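Local atomic coordinates of FEZ-1 protein (Fluoribacter gormanii, PDB entry 5WCK), a protein that probably hydrolyses the beta-lactam ring of antibiotics, as a monomeric subclass B3 metallo-beta-lactamase with two zinc ions in its active site. Residues A72-K84 with Y111-D125. The protein carries 2 engineered substitutions. Sequence-based numbering, arbitrary orientation.
Sequences AHFDHAAGSELIK and YANDSSTYFTQSTVD. With ZN (zinc ion), chain C; ZN (zinc ion), chain D.
Phe119 packs its ring against Phe74, Ala77 and Ala78: Phe119 CD1 lies 3.8 Å from Phe74 CB, and Phe119 CB packs against Ala78 CB. A chi1 of 53° sets Phe119 CG between the backbone N and the carbonyl carbon and directs the ring to these residues. Phe74 in turn leans on the Thr117 backbone, and a water links Phe74 N to Thr117 O. At the zinc end, Tyr111 turns its edge toward the face of His73 in an offset T-shaped pair, planes at 84°; Tyr111 OH is hydrogen-bonded to Asn178 ND2. In the other direction, Thr120 CG2 meets Glu81 CB at 3.6 Å, the two side chains crossing at about a right angle, and two waters join Ala78 O to the Thr120 backbone. The polar edge belongs to Lys84. Its chain bends at chi3 (75°), and Lys84 NZ donates to Thr123 O at 2.7 Å from above the carbonyl plane, with a longer salt bridge to Asp125 OD2 (3.4 Å from NZ), which also accepts from Tyr91 N. One water ties NZ to Glu81 OE1 and Thr123 N, another to Asp125 OD1. The HxHxDH segment supplies His73 to one zinc, Asp75 and His76 to the other. Apolar packing and water bridges join the loop to it, with the Lys84–Asp125 charge pair remote from the zincs.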
loop_
_atom_site.group_PDB
_atom_site.type_symbol
_atom_site.label_atom_id
_atom_site.label_comp_id
_atom_site.label_asym_id
_atom_site.label_seq_id
_atom_site.Cartn_x
_atom_site.Cartn_y
_atom_site.Cartn_z
ATOM N N ALA A 72 -4.173 -5.799 -4.349
ATOM C CA ALA A 72 -5.581 -6.066 -4.684
ATOM C C ALA A 72 -6.236 -6.975 -3.638
ATOM O O ALA A 72 -6.516 -8.134 -3.904
ATOM C CB ALA A 72 -5.679 -6.659 -6.075
ATOM N N HIS A 73 -6.479 -6.426 -2.447
ATOM C CA HIS A 73 -7.367 -6.984 -1.446
ATOM C C HIS A 73 -8.391 -5.913 -1.052
ATOM O O HIS A 73 -8.125 -4.711 -1.131
ATOM C CB HIS A 73 -6.605 -7.484 -0.218
ATOM C CG HIS A 73 -5.950 -8.809 -0.389
ATOM N ND1 HIS A 73 -4.857 -9.217 0.395
ATOM C CD2 HIS A 73 -6.229 -9.842 -1.220
ATOM C CE1 HIS A 73 -4.523 -10.447 0.037
ATOM N NE2 HIS A 73 -5.314 -10.838 -0.966
ATOM N N PHE A 74 -9.564 -6.370 -0.611
ATOM C CA PHE A 74 -10.671 -5.457 -0.305
ATOM C C PHE A 74 -10.278 -4.350 0.682
ATOM O O PHE A 74 -10.804 -3.229 0.580
ATOM C CB PHE A 74 -11.893 -6.224 0.227
ATOM C CG PHE A 74 -11.731 -6.732 1.633
ATOM C CD1 PHE A 74 -11.099 -7.937 1.888
ATOM C CD2 PHE A 74 -12.154 -5.975 2.712
ATOM C CE1 PHE A 74 -10.902 -8.382 3.185
ATOM C CE2 PHE A 74 -11.960 -6.421 4.010
ATOM C CZ PHE A 74 -11.328 -7.622 4.248
ATOM N N ASP A 75 -9.390 -4.642 1.647
ATOM C CA ASP A 75 -9.068 -3.676 2.693
ATOM C C ASP A 75 -8.238 -2.510 2.139
ATOM O O ASP A 75 -8.144 -1.498 2.817
ATOM C CB ASP A 75 -8.407 -4.324 3.915
ATOM C CG ASP A 75 -7.135 -5.109 3.659
ATOM O OD1 ASP A 75 -7.066 -5.760 2.606
ATOM O OD2 ASP A 75 -6.240 -5.119 4.542
ATOM N N HIS A 76 -7.628 -2.664 0.955
ATOM C CA HIS A 76 -6.873 -1.579 0.327
ATOM C C HIS A 76 -7.559 -1.002 -0.906
ATOM O O HIS A 76 -7.248 0.139 -1.274
ATOM C CB HIS A 76 -5.439 -2.044 0.011
ATOM C CG HIS A 76 -4.802 -2.634 1.217
ATOM N ND1 HIS A 76 -4.433 -1.871 2.299
ATOM C CD2 HIS A 76 -4.607 -3.918 1.586
ATOM C CE1 HIS A 76 -4.005 -2.661 3.267
ATOM N NE2 HIS A 76 -4.059 -3.913 2.858
ATOM N N ALA A 77 -8.481 -1.751 -1.526
ATOM C CA ALA A 77 -8.974 -1.427 -2.873
ATOM C C ALA A 77 -10.507 -1.384 -2.978
ATOM O O ALA A 77 -11.002 -1.076 -4.057
ATOM C CB ALA A 77 -8.427 -2.409 -3.871
ATOM N N ALA A 78 -11.252 -1.722 -1.924
ATOM C CA ALA A 78 -12.739 -1.819 -2.076
ATOM C C ALA A 78 -13.369 -0.475 -2.465
ATOM O O ALA A 78 -14.381 -0.454 -3.185
ATOM C CB ALA A 78 -13.363 -2.317 -0.809
ATOM N N GLY A 79 -12.792 0.621 -1.993
ATOM C CA GLY A 79 -13.341 1.979 -2.210
ATOM C C GLY A 79 -13.053 2.561 -3.587
ATOM O O GLY A 79 -13.450 3.698 -3.855
ATOM N N SER A 80 -12.356 1.834 -4.467
ATOM C CA SER A 80 -11.800 2.436 -5.688
ATOM C C SER A 80 -12.910 2.903 -6.637
ATOM O O SER A 80 -12.809 3.997 -7.189
ATOM C CB SER A 80 -10.819 1.545 -6.369
ATOM O OG SER A 80 -9.644 1.398 -5.547
ATOM N N GLU A 81 -13.953 2.088 -6.824
ATOM C CA GLU A 81 -15.033 2.495 -7.763
ATOM C C GLU A 81 -15.669 3.813 -7.291
ATOM O O GLU A 81 -15.904 4.710 -8.121
ATOM C CB GLU A 81 -16.059 1.385 -7.949
ATOM C CG GLU A 81 -17.168 1.770 -8.931
ATOM C CD GLU A 81 -16.745 2.180 -10.331
ATOM O OE1 GLU A 81 -15.611 1.868 -10.751
ATOM O OE2 GLU A 81 -17.589 2.805 -11.038
ATOM N N LEU A 82 -15.964 3.933 -5.991
ATOM C CA LEU A 82 -16.531 5.165 -5.439
ATOM C C LEU A 82 -15.616 6.358 -5.717
ATOM O O LEU A 82 -16.069 7.427 -6.110
ATOM C CB LEU A 82 -16.735 5.032 -3.929
ATOM C CG LEU A 82 -17.860 4.102 -3.491
ATOM C CD1 LEU A 82 -17.707 3.798 -2.010
ATOM C CD2 LEU A 82 -19.216 4.748 -3.784
ATOM N N ILE A 83 -14.307 6.182 -5.504
ATOM C CA ILE A 83 -13.374 7.288 -5.732
ATOM C C ILE A 83 -13.395 7.689 -7.212
ATOM O O ILE A 83 -13.384 8.874 -7.519
ATOM C CB ILE A 83 -11.966 6.948 -5.215
ATOM C CG1 ILE A 83 -12.029 6.863 -3.686
ATOM C CG2 ILE A 83 -10.952 7.979 -5.700
ATOM C CD1 ILE A 83 -10.736 6.589 -2.984
ATOM N N LYS A 84 -13.428 6.712 -8.109
ATOM C CA LYS A 84 -13.464 6.975 -9.554
ATOM C C LYS A 84 -14.763 7.731 -9.888
ATOM O O LYS A 84 -14.730 8.696 -10.660
ATOM C CB LYS A 84 -13.376 5.685 -10.368
ATOM C CG LYS A 84 -12.044 4.943 -10.294
ATOM C CD LYS A 84 -11.954 3.829 -11.294
ATOM C CE LYS A 84 -11.736 4.313 -12.716
ATOM N NZ LYS A 84 -11.967 3.246 -13.716
ATOM N N TYR A 111 -8.841 -16.340 -2.340
ATOM C CA TYR A 111 -10.138 -15.921 -1.735
ATOM C C TYR A 111 -11.276 -15.936 -2.771
ATOM O O TYR A 111 -12.360 -15.425 -2.491
ATOM C CB TYR A 111 -10.030 -14.528 -1.109
ATOM C CG TYR A 111 -9.058 -14.447 0.042
ATOM C CD1 TYR A 111 -9.350 -15.001 1.276
ATOM C CD2 TYR A 111 -7.827 -13.828 -0.131
ATOM C CE1 TYR A 111 -8.445 -14.923 2.330
ATOM C CE2 TYR A 111 -6.896 -13.785 0.896
ATOM C CZ TYR A 111 -7.203 -14.329 2.126
ATOM O OH TYR A 111 -6.314 -14.288 3.174
ATOM N N ALA A 112 -11.055 -16.564 -3.937
ATOM C CA ALA A 112 -12.096 -16.638 -5.011
ATOM C C ALA A 112 -13.425 -17.165 -4.461
ATOM O O ALA A 112 -14.499 -16.711 -4.907
ATOM C CB ALA A 112 -11.609 -17.493 -6.146
ATOM N N ASN A 113 -13.361 -18.122 -3.519
ATOM C CA ASN A 113 -14.588 -18.756 -2.990
ATOM C C ASN A 113 -14.978 -18.204 -1.615
ATOM O O ASN A 113 -15.769 -18.836 -0.926
ATOM C CB ASN A 113 -14.439 -20.287 -3.006
ATOM C CG ASN A 113 -14.736 -20.853 -4.379
ATOM O OD1 ASN A 113 -15.765 -20.504 -4.962
ATOM N ND2 ASN A 113 -13.875 -21.720 -4.887
ATOM N N ASP A 114 -14.485 -17.012 -1.241
ATOM C CA ASP A 114 -14.858 -16.341 0.007
ATOM C C ASP A 114 -15.538 -15.006 -0.321
ATOM O O ASP A 114 -14.870 -13.971 -0.499
ATOM C CB ASP A 114 -13.625 -16.084 0.892
ATOM C CG ASP A 114 -13.976 -15.520 2.271
ATOM O OD1 ASP A 114 -15.129 -15.054 2.454
ATOM O OD2 ASP A 114 -13.071 -15.519 3.173
ATOM N N SER A 115 -16.879 -15.015 -0.397
ATOM C CA SER A 115 -17.629 -13.853 -0.857
ATOM C C SER A 115 -17.490 -12.647 0.092
ATOM O O SER A 115 -17.756 -11.489 -0.318
ATOM C CB SER A 115 -19.078 -14.217 -1.079
ATOM O OG SER A 115 -19.716 -14.502 0.147
ATOM N N SER A 116 -17.039 -12.878 1.328
ATOM C CA SER A 116 -16.809 -11.828 2.314
ATOM C C SER A 116 -15.640 -10.923 1.904
ATOM O O SER A 116 -15.463 -9.848 2.507
ATOM C CB SER A 116 -16.596 -12.399 3.693
ATOM O OG SER A 116 -15.271 -12.928 3.843
ATOM N N THR A 117 -14.849 -11.364 0.912
ATOM C CA THR A 117 -13.675 -10.623 0.449
ATOM C C THR A 117 -13.931 -9.899 -0.871
ATOM O O THR A 117 -13.035 -9.217 -1.371
ATOM C CB THR A 117 -12.463 -11.557 0.292
ATOM O OG1 THR A 117 -12.681 -12.477 -0.789
ATOM C CG2 THR A 117 -12.149 -12.294 1.574
ATOM N N TYR A 118 -15.134 -10.039 -1.446
ATOM C CA TYR A 118 -15.408 -9.441 -2.728
ATOM C C TYR A 118 -15.628 -7.935 -2.558
ATOM O O TYR A 118 -15.902 -7.438 -1.469
ATOM C CB TYR A 118 -16.657 -10.036 -3.384
ATOM C CG TYR A 118 -16.627 -11.506 -3.710
ATOM C CD1 TYR A 118 -15.467 -12.266 -3.698
ATOM C CD2 TYR A 118 -17.813 -12.154 -4.017
ATOM C CE1 TYR A 118 -15.478 -13.618 -4.006
ATOM C CE2 TYR A 118 -17.844 -13.505 -4.326
ATOM C CZ TYR A 118 -16.673 -14.244 -4.317
ATOM O OH TYR A 118 -16.721 -15.573 -4.617
ATOM N N PHE A 119 -15.457 -7.205 -3.655
ATOM C CA PHE A 119 -15.648 -5.754 -3.651
ATOM C C PHE A 119 -16.111 -5.304 -5.038
ATOM O O PHE A 119 -16.117 -6.065 -5.988
ATOM C CB PHE A 119 -14.353 -5.074 -3.174
ATOM C CG PHE A 119 -13.099 -5.478 -3.908
ATOM C CD1 PHE A 119 -12.390 -6.617 -3.541
ATOM C CD2 PHE A 119 -12.596 -4.706 -4.937
ATOM C CE1 PHE A 119 -11.228 -6.979 -4.207
ATOM C CE2 PHE A 119 -11.441 -5.069 -5.605
ATOM C CZ PHE A 119 -10.757 -6.205 -5.237
ATOM N N THR A 120 -16.516 -4.044 -5.142
ATOM C CA THR A 120 -17.077 -3.496 -6.389
ATOM C C THR A 120 -16.062 -3.572 -7.522
ATOM O O THR A 120 -14.915 -3.135 -7.376
ATOM C CB THR A 120 -17.562 -2.062 -6.165
ATOM O OG1 THR A 120 -18.487 -2.085 -5.077
ATOM C CG2 THR A 120 -18.206 -1.471 -7.399
ATOM N N GLN A 121 -16.504 -4.117 -8.660
ATOM C CA GLN A 121 -15.718 -4.156 -9.881
ATOM C C GLN A 121 -15.444 -2.728 -10.389
ATOM O O GLN A 121 -16.245 -1.800 -10.213
ATOM C CB GLN A 121 -16.444 -4.985 -10.943
ATOM C CG GLN A 121 -16.633 -6.440 -10.538
ATOM C CD GLN A 121 -17.284 -7.271 -11.619
ATOM O OE1 GLN A 121 -17.420 -6.844 -12.760
ATOM N NE2 GLN A 121 -17.651 -8.490 -11.267
ATOM N N SER A 122 -14.255 -2.547 -10.969
ATOM C CA SER A 122 -13.872 -1.283 -11.561
ATOM C C SER A 122 -13.008 -1.593 -12.782
ATOM O O SER A 122 -12.598 -2.740 -12.990
ATOM C CB SER A 122 -13.182 -0.413 -10.549
ATOM O OG SER A 122 -11.995 -1.048 -10.162
ATOM N N THR A 123 -12.770 -0.574 -13.609
ATOM C CA THR A 123 -11.840 -0.714 -14.697
ATOM C C THR A 123 -10.529 -0.034 -14.312
ATOM O O THR A 123 -10.510 0.925 -13.545
ATOM C CB THR A 123 -12.437 -0.138 -15.984
ATOM O OG1 THR A 123 -12.745 1.227 -15.727
ATOM C CG2 THR A 123 -13.693 -0.856 -16.419
ATOM N N VAL A 124 -9.459 -0.558 -14.893
ATOM C CA VAL A 124 -8.120 -0.027 -14.714
ATOM C C VAL A 124 -7.786 0.839 -15.936
ATOM O O VAL A 124 -7.808 0.381 -17.077
ATOM C CB VAL A 124 -7.127 -1.179 -14.489
ATOM C CG1 VAL A 124 -5.675 -0.721 -14.563
ATOM C CG2 VAL A 124 -7.419 -1.886 -13.170
ATOM N N ASP A 125 -7.399 2.085 -15.665
ATOM C CA ASP A 125 -7.073 3.055 -16.726
ATOM C C ASP A 125 -5.646 2.873 -17.267
ATOM O O ASP A 125 -5.392 3.151 -18.446
ATOM C CB ASP A 125 -7.324 4.461 -16.200
ATOM C CG ASP A 125 -8.787 4.667 -15.868
ATOM O OD1 ASP A 125 -9.598 4.544 -16.804
ATOM O OD2 ASP A 125 -9.109 4.883 -14.687
HETATM ZN ZN ZN C . -4.254 -5.532 4.256
HETATM ZN ZN ZN D . -3.738 -8.140 1.750
HETATM O O HOH W 1 -10.191 -9.059 -1.185
HETATM O O HOH W 2 -4.679 -7.189 3.195
HETATM O O HOH W 3 -13.878 -0.768 -6.098
HETATM O O HOH W 4 -16.499 -2.286 -2.874
HETATM O O HOH W 5 -14.473 1.788 -13.193
HETATM O O HOH W 6 -12.143 4.375 -16.272
#